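Local coordinates for protein endo-polygalacturonase (Pectobacterium carotovorum subsp. carotovorum, PDB 1BHE) that hydrolyses the alpha-1,4 bonds of polygalacturonic acid in plant cell walls, an endo-acting family 28 glycosidase involved in maceration and soft rot, at residues T150-L164 with S172-T186. Sequence-based numbering, arbitrary orientation.
Sequences TPRLIQINKSKNFTL and SPNFHVVFSDGDGFT
Strand 154-157 pairs with 177-180 in parallel, their axes 4.8 Å apart and 6° from alignment, and past a corner 162-164 pairs likewise with 183-186. Ile154 lies level with Val177 and Phe162 with Phe185; Ser180 N to Ile156 O, 2.8 Å, is one rung of the first ladder, Thr186 N to Phe162 O one of the second. Ile154, Val177, Ile156, Phe179, Phe162 and Phe185 point to one face, the inside of the coil. Ile156 CG2 approaches Phe179 CD1 obliquely at 3.6 Å, while Ile156 CD1 lies over one face of the Phe162 ring, near the rim. Phe185 CB sits over the centre of the Phe179 ring, and Phe162 CD1 meets the Phe185 ring at its edge. On the other side, the extended Arg152 chain runs alongside Phe175, NH2 meeting ring atom CD2 obliquely; Val178 CG2 lies over one guanidinium face, toward its rim, and at the Phe175 ring edge. Arg152 NH1 donates a hydrogen bond to Gln155 OE1 at 2.8 Å, and Gln155 NE2 passes the chain on to Asn157 OD1 at 2.7 Å, in the carbonyl plane, which should fix both amides. Asn174 ND2 hydrogen-bonds Thr150 OG1 at 3.0 Å. Phe175 lies about 6 Å, side chain to side chain, from Asp223, the predicted proton donor. Such in-register stacking of successive coils, with aligned aliphatic and aromatic side chains inside, is the hallmark of the right-handed parallel beta-helix of family 28 polygalacturonases.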
loop_
_atom_site.group_PDB
_atom_site.type_symbol
_atom_site.label_atom_id
_atom_site.label_comp_id
_atom_site.label_asym_id
_atom_site.label_seq_id
_atom_site.Cartn_x
_atom_site.Cartn_y
_atom_site.Cartn_z
ATOM N N THR A 150 -10.128 -9.604 7.196
ATOM C CA THR A 150 -9.738 -10.167 5.910
ATOM C C THR A 150 -8.205 -10.113 5.798
ATOM O O THR A 150 -7.583 -9.184 6.308
ATOM C CB THR A 150 -10.312 -9.408 4.705
ATOM O OG1 THR A 150 -9.834 -8.050 4.745
ATOM C CG2 THR A 150 -11.835 -9.366 4.632
ATOM N N PRO A 151 -7.592 -11.068 5.115
ATOM C CA PRO A 151 -6.153 -11.123 4.964
ATOM C C PRO A 151 -5.514 -10.099 4.044
ATOM O O PRO A 151 -5.954 -9.849 2.917
ATOM C CB PRO A 151 -5.885 -12.521 4.409
ATOM C CG PRO A 151 -7.180 -13.151 4.089
ATOM C CD PRO A 151 -8.282 -12.217 4.481
ATOM N N ARG A 152 -4.420 -9.491 4.502
ATOM C CA ARG A 152 -3.549 -8.682 3.657
ATOM C C ARG A 152 -2.703 -9.601 2.780
ATOM O O ARG A 152 -2.467 -10.748 3.184
ATOM C CB ARG A 152 -2.612 -7.815 4.508
ATOM C CG ARG A 152 -3.369 -6.685 5.208
ATOM C CD ARG A 152 -2.456 -5.951 6.184
ATOM N NE ARG A 152 -3.123 -4.767 6.737
ATOM C CZ ARG A 152 -2.664 -4.069 7.772
ATOM N NH1 ARG A 152 -1.541 -4.417 8.384
ATOM N NH2 ARG A 152 -3.354 -3.015 8.196
ATOM N N LEU A 153 -2.264 -9.141 1.613
ATOM C CA LEU A 153 -1.456 -9.992 0.745
ATOM C C LEU A 153 -0.030 -10.149 1.270
ATOM O O LEU A 153 0.479 -11.254 1.437
ATOM C CB LEU A 153 -1.364 -9.448 -0.671
ATOM C CG LEU A 153 -2.343 -9.840 -1.755
ATOM C CD1 LEU A 153 -1.732 -9.481 -3.115
ATOM C CD2 LEU A 153 -2.762 -11.302 -1.745
ATOM N N ILE A 154 0.643 -9.019 1.488
ATOM C CA ILE A 154 2.041 -9.053 1.933
ATOM C C ILE A 154 2.169 -8.173 3.174
ATOM O O ILE A 154 1.844 -6.992 3.088
ATOM C CB ILE A 154 2.990 -8.563 0.828
ATOM C CG1 ILE A 154 3.077 -9.565 -0.338
ATOM C CG2 ILE A 154 4.399 -8.290 1.345
ATOM C CD1 ILE A 154 3.630 -8.928 -1.603
ATOM N N GLN A 155 2.619 -8.745 4.273
ATOM C CA GLN A 155 2.796 -8.007 5.526
ATOM C C GLN A 155 4.250 -8.120 5.965
ATOM O O GLN A 155 4.764 -9.218 6.172
ATOM C CB GLN A 155 1.865 -8.596 6.591
ATOM C CG GLN A 155 2.055 -8.007 7.978
ATOM C CD GLN A 155 1.438 -6.633 8.142
ATOM O OE1 GLN A 155 0.351 -6.334 7.655
ATOM N NE2 GLN A 155 2.155 -5.765 8.859
ATOM N N ILE A 156 4.948 -6.999 6.050
ATOM C CA ILE A 156 6.363 -6.974 6.402
ATOM C C ILE A 156 6.576 -6.186 7.692
ATOM O O ILE A 156 6.216 -5.013 7.757
ATOM C CB ILE A 156 7.201 -6.359 5.272
ATOM C CG1 ILE A 156 6.927 -7.039 3.921
ATOM C CG2 ILE A 156 8.686 -6.443 5.611
ATOM C CD1 ILE A 156 7.119 -6.109 2.735
ATOM N N ASN A 157 7.122 -6.830 8.722
ATOM C CA ASN A 157 7.290 -6.197 10.025
ATOM C C ASN A 157 8.733 -6.182 10.507
ATOM O O ASN A 157 9.455 -7.160 10.319
ATOM C CB ASN A 157 6.494 -6.976 11.091
ATOM C CG ASN A 157 5.020 -7.121 10.818
ATOM O OD1 ASN A 157 4.404 -6.282 10.173
ATOM N ND2 ASN A 157 4.398 -8.187 11.292
ATOM N N LYS A 158 9.161 -5.103 11.149
ATOM C CA LYS A 158 10.498 -4.952 11.695
ATOM C C LYS A 158 11.618 -5.482 10.821
ATOM O O LYS A 158 12.558 -6.121 11.308
ATOM C CB LYS A 158 10.517 -5.670 13.067
ATOM C CG LYS A 158 9.515 -4.973 14.003
ATOM C CD LYS A 158 9.548 -5.619 15.380
ATOM C CE LYS A 158 10.651 -5.000 16.220
ATOM N NZ LYS A 158 10.545 -3.522 16.286
ATOM N N SER A 159 11.576 -5.172 9.528
ATOM C CA SER A 159 12.549 -5.728 8.591
ATOM C C SER A 159 13.447 -4.651 8.009
ATOM O O SER A 159 13.169 -3.451 8.067
ATOM C CB SER A 159 11.788 -6.489 7.498
ATOM O OG SER A 159 11.190 -7.665 8.031
ATOM N N LYS A 160 14.552 -5.102 7.452
ATOM C CA LYS A 160 15.580 -4.291 6.847
ATOM C C LYS A 160 15.820 -4.660 5.388
ATOM O O LYS A 160 16.013 -5.835 5.082
ATOM C CB LYS A 160 16.902 -4.538 7.599
ATOM C CG LYS A 160 17.960 -3.466 7.370
ATOM C CD LYS A 160 18.236 -2.700 8.662
ATOM C CE LYS A 160 18.945 -3.565 9.693
ATOM N NZ LYS A 160 19.500 -2.758 10.820
ATOM N N ASN A 161 15.865 -3.648 4.532
ATOM C CA ASN A 161 16.157 -3.839 3.116
ATOM C C ASN A 161 15.415 -4.988 2.452
ATOM O O ASN A 161 15.963 -5.974 1.954
ATOM C CB ASN A 161 17.682 -3.920 2.943
ATOM C CG ASN A 161 18.364 -2.608 3.290
ATOM O OD1 ASN A 161 17.778 -1.515 3.251
ATOM N ND2 ASN A 161 19.646 -2.676 3.642
ATOM N N PHE A 162 14.089 -4.849 2.401
ATOM C CA PHE A 162 13.183 -5.800 1.774
ATOM C C PHE A 162 12.978 -5.360 0.322
ATOM O O PHE A 162 12.901 -4.153 0.071
ATOM C CB PHE A 162 11.825 -5.828 2.492
ATOM C CG PHE A 162 10.920 -6.939 2.023
ATOM C CD1 PHE A 162 10.102 -6.783 0.919
ATOM C CD2 PHE A 162 10.915 -8.154 2.680
ATOM C CE1 PHE A 162 9.292 -7.822 0.483
ATOM C CE2 PHE A 162 10.119 -9.199 2.247
ATOM C CZ PHE A 162 9.303 -9.037 1.147
ATOM N N THR A 163 12.879 -6.295 -0.610
ATOM C CA THR A 163 12.714 -5.968 -2.021
ATOM C C THR A 163 11.443 -6.589 -2.602
ATOM O O THR A 163 11.172 -7.760 -2.361
ATOM C CB THR A 163 13.911 -6.502 -2.849
ATOM O OG1 THR A 163 15.107 -5.840 -2.423
ATOM C CG2 THR A 163 13.701 -6.251 -4.342
ATOM N N LEU A 164 10.695 -5.820 -3.369
ATOM C CA LEU A 164 9.506 -6.263 -4.085
ATOM C C LEU A 164 9.758 -5.894 -5.559
ATOM O O LEU A 164 9.768 -4.696 -5.851
ATOM C CB LEU A 164 8.273 -5.509 -3.621
ATOM C CG LEU A 164 6.927 -6.166 -3.402
ATOM C CD1 LEU A 164 5.781 -5.192 -3.678
ATOM C CD2 LEU A 164 6.719 -7.474 -4.141
ATOM N N SER A 172 -6.447 -8.277 -3.973
ATOM C CA SER A 172 -6.130 -8.432 -2.552
ATOM C C SER A 172 -7.372 -8.274 -1.695
ATOM O O SER A 172 -8.156 -7.335 -1.849
ATOM C CB SER A 172 -5.066 -7.397 -2.155
ATOM O OG SER A 172 -4.717 -7.560 -0.798
ATOM N N PRO A 173 -7.570 -9.182 -0.745
ATOM C CA PRO A 173 -8.694 -9.129 0.177
ATOM C C PRO A 173 -8.641 -7.882 1.053
ATOM O O PRO A 173 -9.672 -7.293 1.366
ATOM C CB PRO A 173 -8.589 -10.402 1.004
ATOM C CG PRO A 173 -7.687 -11.298 0.214
ATOM C CD PRO A 173 -6.712 -10.352 -0.455
ATOM N N ASN A 174 -7.446 -7.469 1.448
ATOM C CA ASN A 174 -7.229 -6.286 2.283
ATOM C C ASN A 174 -6.092 -5.478 1.658
ATOM O O ASN A 174 -5.994 -5.486 0.422
ATOM C CB ASN A 174 -6.938 -6.743 3.699
ATOM C CG ASN A 174 -7.023 -5.755 4.829
ATOM O OD1 ASN A 174 -6.300 -4.762 4.878
ATOM N ND2 ASN A 174 -7.899 -6.032 5.801
ATOM N N PHE A 175 -5.292 -4.760 2.434
ATOM C CA PHE A 175 -4.181 -4.008 1.837
ATOM C C PHE A 175 -3.260 -4.963 1.080
ATOM O O PHE A 175 -3.098 -6.103 1.507
ATOM C CB PHE A 175 -3.419 -3.248 2.920
ATOM C CG PHE A 175 -4.201 -2.204 3.672
ATOM C CD1 PHE A 175 -5.520 -1.904 3.385
ATOM C CD2 PHE A 175 -3.570 -1.498 4.692
ATOM C CE1 PHE A 175 -6.207 -0.940 4.098
ATOM C CE2 PHE A 175 -4.250 -0.526 5.402
ATOM C CZ PHE A 175 -5.570 -0.244 5.110
ATOM N N HIS A 176 -2.663 -4.505 -0.019
ATOM C CA HIS A 176 -1.780 -5.355 -0.805
ATOM C C HIS A 176 -0.415 -5.533 -0.147
ATOM O O HIS A 176 0.064 -6.656 0.018
ATOM C CB HIS A 176 -1.571 -4.791 -2.219
ATOM C CG HIS A 176 -2.791 -4.818 -3.090
ATOM N ND1 HIS A 176 -3.865 -3.983 -2.896
ATOM C CD2 HIS A 176 -3.085 -5.579 -4.172
ATOM C CE1 HIS A 176 -4.785 -4.228 -3.822
ATOM N NE2 HIS A 176 -4.343 -5.192 -4.610
ATOM N N VAL A 177 0.257 -4.414 0.133
ATOM C CA VAL A 177 1.597 -4.433 0.710
ATOM C C VAL A 177 1.697 -3.457 1.882
ATOM O O VAL A 177 1.359 -2.276 1.772
ATOM C CB VAL A 177 2.703 -4.042 -0.293
ATOM C CG1 VAL A 177 4.088 -4.197 0.341
ATOM C CG2 VAL A 177 2.671 -4.835 -1.589
ATOM N N VAL A 178 2.180 -3.952 3.017
ATOM C CA VAL A 178 2.374 -3.154 4.219
ATOM C C VAL A 178 3.815 -3.350 4.700
ATOM O O VAL A 178 4.273 -4.483 4.817
ATOM C CB VAL A 178 1.412 -3.537 5.364
ATOM C CG1 VAL A 178 1.788 -2.819 6.661
ATOM C CG2 VAL A 178 -0.041 -3.233 5.011
ATOM N N PHE A 179 4.512 -2.250 4.936
ATOM C CA PHE A 179 5.887 -2.275 5.426
ATOM C C PHE A 179 5.895 -1.534 6.770
ATOM O O PHE A 179 5.901 -0.295 6.776
ATOM C CB PHE A 179 6.845 -1.610 4.440
ATOM C CG PHE A 179 8.298 -1.740 4.810
ATOM C CD1 PHE A 179 8.946 -2.962 4.723
ATOM C CD2 PHE A 179 9.015 -0.637 5.244
ATOM C CE1 PHE A 179 10.285 -3.085 5.069
ATOM C CE2 PHE A 179 10.349 -0.753 5.584
ATOM C CZ PHE A 179 10.987 -1.976 5.500
ATOM N N SER A 180 5.839 -2.276 7.869
ATOM C CA SER A 180 5.698 -1.690 9.189
ATOM C C SER A 180 6.917 -1.764 10.094
ATOM O O SER A 180 7.550 -2.803 10.236
ATOM C CB SER A 180 4.589 -2.423 9.984
ATOM O OG SER A 180 3.348 -2.293 9.323
ATOM N N ASP A 181 7.182 -0.668 10.797
ATOM C CA ASP A 181 8.263 -0.550 11.756
ATOM C C ASP A 181 9.589 -1.090 11.243
ATOM O O ASP A 181 10.329 -1.788 11.951
ATOM C CB ASP A 181 7.866 -1.257 13.066
ATOM C CG ASP A 181 6.467 -0.887 13.517
ATOM O OD1 ASP A 181 6.185 0.286 13.823
ATOM O OD2 ASP A 181 5.619 -1.798 13.552
ATOM N N GLY A 182 9.941 -0.693 10.021
ATOM C CA GLY A 182 11.167 -1.176 9.400
ATOM C C GLY A 182 12.004 -0.059 8.796
ATOM O O GLY A 182 11.716 1.134 8.911
ATOM N N ASP A 183 13.053 -0.499 8.100
ATOM C CA ASP A 183 13.989 0.426 7.468
ATOM C C ASP A 183 14.532 -0.155 6.168
ATOM O O ASP A 183 15.307 -1.108 6.203
ATOM C CB ASP A 183 15.120 0.678 8.463
ATOM C CG ASP A 183 16.195 1.641 8.030
ATOM O OD1 ASP A 183 16.362 1.938 6.828
ATOM O OD2 ASP A 183 16.925 2.117 8.936
ATOM N N GLY A 184 14.141 0.434 5.044
ATOM C CA GLY A 184 14.673 -0.052 3.762
ATOM C C GLY A 184 13.657 -0.950 3.070
ATOM O O GLY A 184 13.523 -2.126 3.394
ATOM N N PHE A 185 12.908 -0.371 2.140
ATOM C CA PHE A 185 11.923 -1.113 1.363
ATOM C C PHE A 185 11.941 -0.536 -0.051
ATOM O O PHE A 185 11.802 0.674 -0.209
ATOM C CB PHE A 185 10.514 -1.018 1.944
ATOM C CG PHE A 185 9.428 -1.568 1.062
ATOM C CD1 PHE A 185 9.218 -2.935 0.965
ATOM C CD2 PHE A 185 8.622 -0.723 0.322
ATOM C CE1 PHE A 185 8.218 -3.446 0.158
ATOM C CE2 PHE A 185 7.622 -1.232 -0.489
ATOM C CZ PHE A 185 7.408 -2.594 -0.574
ATOM N N THR A 186 12.121 -1.408 -1.026
ATOM C CA THR A 186 12.135 -0.985 -2.424
ATOM C C THR A 186 11.103 -1.799 -3.210
ATOM O O THR A 186 11.207 -3.025 -3.256
ATOM C CB THR A 186 13.520 -1.190 -3.059
ATOM O OG1 THR A 186 14.471 -0.311 -2.434
ATOM C CG2 THR A 186 13.521 -0.888 -4.558
HETATM O O HOH W 1 -11.097 -5.989 3.392
HETATM O O HOH W 2 -6.133 -3.363 7.170
HETATM O O HOH W 3 0.833 -3.386 10.247
HETATM O O HOH W 4 11.660 -1.879 14.316
HETATM O O HOH W 5 9.235 -3.867 8.121
HETATM O O HOH W 6 18.206 0.352 5.337
#